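Chinitase A (Streptomyces coelicolor, PDB 3EBV) probably hydrolyses chitin as an endochitinase through its glycosyl hydrolase family 18 TIM-barrel domain, the part present in this chain. Local coordinates at residues Thr19-Ile23 / Ser24-Ser28; Thr251-Ser255 / Phe256-Lys260. One frame throughout, in Å; residues are numbered along the deposited sequence.

Contact 1 (Thr19-Ile23 / Ser24-Ser28); sequences TVQKI and SDVPS. With SO4 (sulfate ion), chain B.
Lys22 and Asp25 meet at a single turn of 3-10 helix, set in the connection between the parallel barrel strands 6-12 and 32-40 of this TIM-barrel domain. Two successive i to i+3 backbone bonds wind it: Asp25 N to Lys22 O (3.0 Å) and Val26 N to Ile23 O (3.1 Å). The Asp25 side chain then closes the turn by reaching back to Lys22 N. Its CG stands anti to the carbonyl carbon (chi1 -66°), which swings the carboxylate back along the chain, and Lys22 N donates to Asp25 OD2 at 2.8 Å, meeting the anti side of that oxygen 30° out of the carboxylate plane. Lys22 is thus gripped at both backbone ends by one residue. Its own chain runs out extended, carrying Lys22 NZ away to 6.4 Å from Asp25 OD2, so any attraction between the opposite charges acts without contact. Along its root, Lys22 CB is flanked by Ser24 OG at 3.5 Å.

Gln21 lays its aliphatic part against Asp25, CB to CB 3.9 Å, its amide turned 30° from the carboxylate. Gln21 OE1 is held by a hydrogen bond with the Thr273 hydroxyl. Ile23 faces Trp11 and helix 61-73, while Val26 is shared between Trp11 and Thr273. Past the turn, Ser28 holds a sulfate ion, probably from the crystallisation liquor: Ser28 OG donates to sulfate O4 at 2.7 Å.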
loop_
_atom_site.group_PDB
_atom_site.type_symbol
_atom_site.label_atom_id
_atom_site.label_comp_id
_atom_site.label_asym_id
_atom_site.label_seq_id
_atom_site.Cartn_x
_atom_site.Cartn_y
_atom_site.Cartn_z
ATOM N N THR A 19 0.035 -17.479 8.358
ATOM C CA THR A 19 -0.664 -18.484 7.563
ATOM C C THR A 19 -0.289 -18.405 6.090
ATOM O O THR A 19 -0.432 -17.348 5.474
ATOM C CB THR A 19 -2.203 -18.310 7.709
ATOM O OG1 THR A 19 -2.575 -18.556 9.069
ATOM C CG2 THR A 19 -2.985 -19.280 6.822
ATOM N N VAL A 20 0.215 -19.500 5.531
ATOM C CA VAL A 20 0.563 -19.518 4.126
ATOM C C VAL A 20 -0.690 -19.537 3.284
ATOM O O VAL A 20 -1.658 -20.263 3.580
ATOM C CB VAL A 20 1.473 -20.756 3.796
ATOM C CG1 VAL A 20 1.634 -20.934 2.291
ATOM C CG2 VAL A 20 2.829 -20.556 4.435
ATOM N N GLN A 21 -0.680 -18.721 2.221
ATOM C CA GLN A 21 -1.832 -18.582 1.352
ATOM C C GLN A 21 -1.443 -18.632 -0.112
ATOM O O GLN A 21 -0.400 -18.086 -0.489
ATOM C CB GLN A 21 -2.552 -17.220 1.563
ATOM C CG GLN A 21 -3.141 -17.013 2.957
ATOM C CD GLN A 21 -3.872 -15.696 3.061
ATOM O OE1 GLN A 21 -3.296 -14.644 2.749
ATOM N NE2 GLN A 21 -5.124 -15.724 3.535
ATOM N N LYS A 22 -2.304 -19.245 -0.924
ATOM C CA LYS A 22 -2.285 -18.992 -2.371
ATOM C C LYS A 22 -2.998 -17.665 -2.609
ATOM O O LYS A 22 -3.741 -17.184 -1.739
ATOM C CB LYS A 22 -2.991 -20.115 -3.140
ATOM C CG LYS A 22 -2.285 -21.458 -2.947
ATOM C CD LYS A 22 -3.041 -22.588 -3.619
ATOM C CE LYS A 22 -2.267 -23.889 -3.479
ATOM N NZ LYS A 22 -3.022 -25.100 -3.943
ATOM N N ILE A 23 -2.806 -17.076 -3.782
ATOM C CA ILE A 23 -3.601 -15.894 -4.123
ATOM C C ILE A 23 -5.100 -16.205 -4.017
ATOM O O ILE A 23 -5.884 -15.360 -3.612
ATOM C CB ILE A 23 -3.219 -15.371 -5.549
ATOM C CG1 ILE A 23 -1.814 -14.727 -5.517
ATOM C CG2 ILE A 23 -4.317 -14.458 -6.144
ATOM C CD1 ILE A 23 -1.763 -13.308 -4.818
ATOM N N SER A 24 -5.518 -17.412 -4.404
ATOM C CA SER A 24 -6.941 -17.790 -4.377
ATOM C C SER A 24 -7.499 -17.862 -2.950
ATOM O O SER A 24 -8.725 -17.846 -2.776
ATOM C CB SER A 24 -7.129 -19.161 -5.033
ATOM O OG SER A 24 -6.306 -20.122 -4.378
ATOM N N ASP A 25 -6.624 -17.921 -1.937
ATOM C CA ASP A 25 -7.096 -17.933 -0.552
ATOM C C ASP A 25 -7.393 -16.539 0.012
ATOM O O ASP A 25 -7.974 -16.403 1.085
ATOM C CB ASP A 25 -6.064 -18.564 0.385
ATOM C CG ASP A 25 -5.838 -20.041 0.112
ATOM O OD1 ASP A 25 -6.851 -20.757 -0.084
ATOM O OD2 ASP A 25 -4.653 -20.435 0.155
ATOM N N VAL A 26 -6.914 -15.499 -0.675
ATOM C CA VAL A 26 -7.088 -14.138 -0.157
ATOM C C VAL A 26 -8.577 -13.781 -0.064
ATOM O O VAL A 26 -9.316 -13.953 -1.031
ATOM C CB VAL A 26 -6.345 -13.112 -1.044
ATOM C CG1 VAL A 26 -6.708 -11.660 -0.624
ATOM C CG2 VAL A 26 -4.823 -13.371 -0.965
ATOM N N PRO A 27 -9.025 -13.307 1.116
ATOM C CA PRO A 27 -10.440 -12.915 1.278
ATOM C C PRO A 27 -10.984 -11.970 0.216
ATOM O O PRO A 27 -10.249 -11.108 -0.296
ATOM C CB PRO A 27 -10.478 -12.250 2.659
ATOM C CG PRO A 27 -9.348 -12.976 3.450
ATOM C CD PRO A 27 -8.271 -13.234 2.388
ATOM N N SER A 28 -12.280 -12.119 -0.059
ATOM C CA SER A 28 -12.940 -11.296 -1.070
ATOM C C SER A 28 -12.931 -9.796 -0.744
ATOM O O SER A 28 -13.034 -8.980 -1.675
ATOM C CB SER A 28 -14.385 -11.763 -1.274
ATOM O OG SER A 28 -15.073 -11.755 -0.069
HETATM S S SO4 B . -16.507 -15.249 0.172
HETATM O O1 SO4 B . -16.408 -15.609 -1.232
HETATM O O2 SO4 B . -17.628 -15.924 0.840
HETATM O O3 SO4 B . -15.185 -15.619 0.795
HETATM O O4 SO4 B . -16.777 -13.814 0.300
#

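Contact 2 (Thr251-Ser255 / Phe256-Lys260); sequences TNCGS and FKPSK
Cys253 leans across a bend of the chain onto Phe256, Lys257 and Pro258. Cys253 CB lies 3.6 Å from the backbone oxygen Phe256 O. From there Cys253 SG swings beside the backbone N (chi1 -60°) to reach two methylenes, Lys257 CD at 3.8 Å and Pro258 CD at 4.0 Å, before ending in the disulfide with Cys246 of helix 237-249. The sulfur therefore sits between that helix and the outgoing limb of the bend.

Lys257 curls back rather than reaching out: the bend at chi2 sets CD beside the sulfur, and the bend at chi4 turns NZ toward its own neighbour, so that Lys257 NZ donates to Pro258 O at 2.8 Å, only 15° from the carbonyl plane.

Water joins the two limbs. One molecule accepts from Gly254 N (2.9 Å) and donates to Phe256 O (2.7 Å); a second accepts from Lys257 N and gives a weak bond to Ser255 O. At the apex, Asp200 of helix 199-210 takes Ser255 OG on one carboxylate oxygen and Phe256 N on the other, so one carboxylate holds the two adjacent residues. The Phe256 ring packs on Thr203, Ala204 and Cys207 of the same helix, and reaches Cys189, disulfide partner of Cys207.

The arrangement is a disulfide-tethered surface loop of a TIM barrel, bridging two outer helices ahead of strand 267-271.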
loop_
_atom_site.group_PDB
_atom_site.type_symbol
_atom_site.label_atom_id
_atom_site.label_comp_id
_atom_site.label_asym_id
_atom_site.label_seq_id
_atom_site.Cartn_x
_atom_site.Cartn_y
_atom_site.Cartn_z
ATOM N N THR A 251 -17.915 11.891 12.099
ATOM C CA THR A 251 -18.380 11.180 13.272
ATOM C C THR A 251 -17.265 10.309 13.843
ATOM O O THR A 251 -16.332 9.963 13.099
ATOM C CB THR A 251 -19.599 10.300 12.976
ATOM O OG1 THR A 251 -19.239 9.244 12.057
ATOM C CG2 THR A 251 -20.717 11.135 12.346
ATOM N N ASN A 252 -17.342 9.997 15.138
ATOM C CA ASN A 252 -16.379 9.092 15.789
ATOM C C ASN A 252 -14.943 9.614 15.813
ATOM O O ASN A 252 -14.001 8.847 16.016
ATOM C CB ASN A 252 -16.485 7.671 15.211
ATOM C CG ASN A 252 -17.821 7.029 15.526
ATOM O OD1 ASN A 252 -18.339 7.174 16.648
ATOM N ND2 ASN A 252 -18.399 6.375 14.557
ATOM N N CYS A 253 -14.786 10.939 15.739
ATOM C CA CYS A 253 -13.444 11.505 15.924
ATOM C C CYS A 253 -12.929 11.350 17.357
ATOM O O CYS A 253 -13.706 11.243 18.333
ATOM C CB CYS A 253 -13.407 13.001 15.561
ATOM S SG CYS A 253 -13.864 13.330 13.832
ATOM N N GLY A 254 -11.598 11.335 17.482
ATOM C CA GLY A 254 -10.955 11.429 18.806
ATOM C C GLY A 254 -10.804 12.908 19.160
ATOM O O GLY A 254 -11.697 13.727 18.804
ATOM N N SER A 255 -9.738 13.302 19.863
ATOM C CA SER A 255 -9.548 14.738 20.150
ATOM C C SER A 255 -9.326 15.568 18.876
ATOM O O SER A 255 -9.607 16.786 18.806
ATOM C CB SER A 255 -8.390 15.002 21.123
ATOM O OG SER A 255 -7.095 14.902 20.516
ATOM N N PHE A 256 -8.723 14.938 17.855
ATOM C CA PHE A 256 -8.429 15.660 16.622
ATOM C C PHE A 256 -9.642 15.684 15.687
ATOM O O PHE A 256 -10.181 14.639 15.330
ATOM C CB PHE A 256 -7.245 15.043 15.852
ATOM C CG PHE A 256 -6.991 15.802 14.593
ATOM C CD1 PHE A 256 -6.483 17.119 14.634
ATOM C CD2 PHE A 256 -7.402 15.262 13.378
ATOM C CE1 PHE A 256 -6.360 17.883 13.444
ATOM C CE2 PHE A 256 -7.246 16.020 12.191
ATOM C CZ PHE A 256 -6.744 17.317 12.233
ATOM N N LYS A 257 -10.036 16.911 15.355
ATOM C CA LYS A 257 -11.164 17.116 14.433
ATOM C C LYS A 257 -10.687 17.751 13.136
ATOM O O LYS A 257 -10.234 18.892 13.112
ATOM C CB LYS A 257 -12.213 18.025 15.107
ATOM C CG LYS A 257 -13.406 18.365 14.149
ATOM C CD LYS A 257 -14.229 17.119 13.870
ATOM C CE LYS A 257 -15.396 17.366 12.873
ATOM N NZ LYS A 257 -14.867 17.589 11.473
ATOM N N PRO A 258 -10.743 16.968 12.023
ATOM C CA PRO A 258 -10.393 17.606 10.762
ATOM C C PRO A 258 -11.282 18.815 10.470
ATOM O O PRO A 258 -12.453 18.845 10.867
ATOM C CB PRO A 258 -10.642 16.495 9.725
ATOM C CG PRO A 258 -10.610 15.179 10.497
ATOM C CD PRO A 258 -11.135 15.546 11.890
ATOM N N SER A 259 -10.761 19.794 9.742
ATOM C CA SER A 259 -11.585 20.950 9.421
ATOM C C SER A 259 -12.690 20.636 8.447
ATOM O O SER A 259 -13.723 21.299 8.446
ATOM C CB SER A 259 -10.745 22.087 8.869
ATOM O OG SER A 259 -9.798 22.508 9.837
ATOM N N LYS A 260 -12.456 19.639 7.589
ATOM C CA LYS A 260 -13.398 19.279 6.532
ATOM C C LYS A 260 -13.796 17.809 6.603
ATOM O O LYS A 260 -13.256 17.051 7.437
ATOM C CB LYS A 260 -12.773 19.564 5.149
ATOM C CG LYS A 260 -12.587 21.048 4.845
ATOM C CD LYS A 260 -11.845 21.230 3.510
ATOM C CE LYS A 260 -11.210 22.595 3.465
ATOM N NZ LYS A 260 -12.237 23.605 3.141
HETATM O O HOH W 1 -9.532 11.992 15.590
HETATM O O HOH W 2 -8.827 19.234 16.645
#

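Overall arrangement
From the N terminus the chain first lays down strand 6-12, then reaches contact 1, whose turn is completed before strand 32-40 begins. Strands and helices of the barrel follow in succession up to helix 237-249, after which contact 2 bends the chain on its way to strand 267-271. The two contacts are in series, neither nested nor crossed, and lie well apart, with centres 35 Å and nearest atoms about 23 Å from each other. They are nonetheless linked through the barrel wall, since strand 267-271 pairs in parallel with strand 6-12. Contact 1 joins helices 61-73 and 273-278; contact 2 joins helices 199-210 and 237-249.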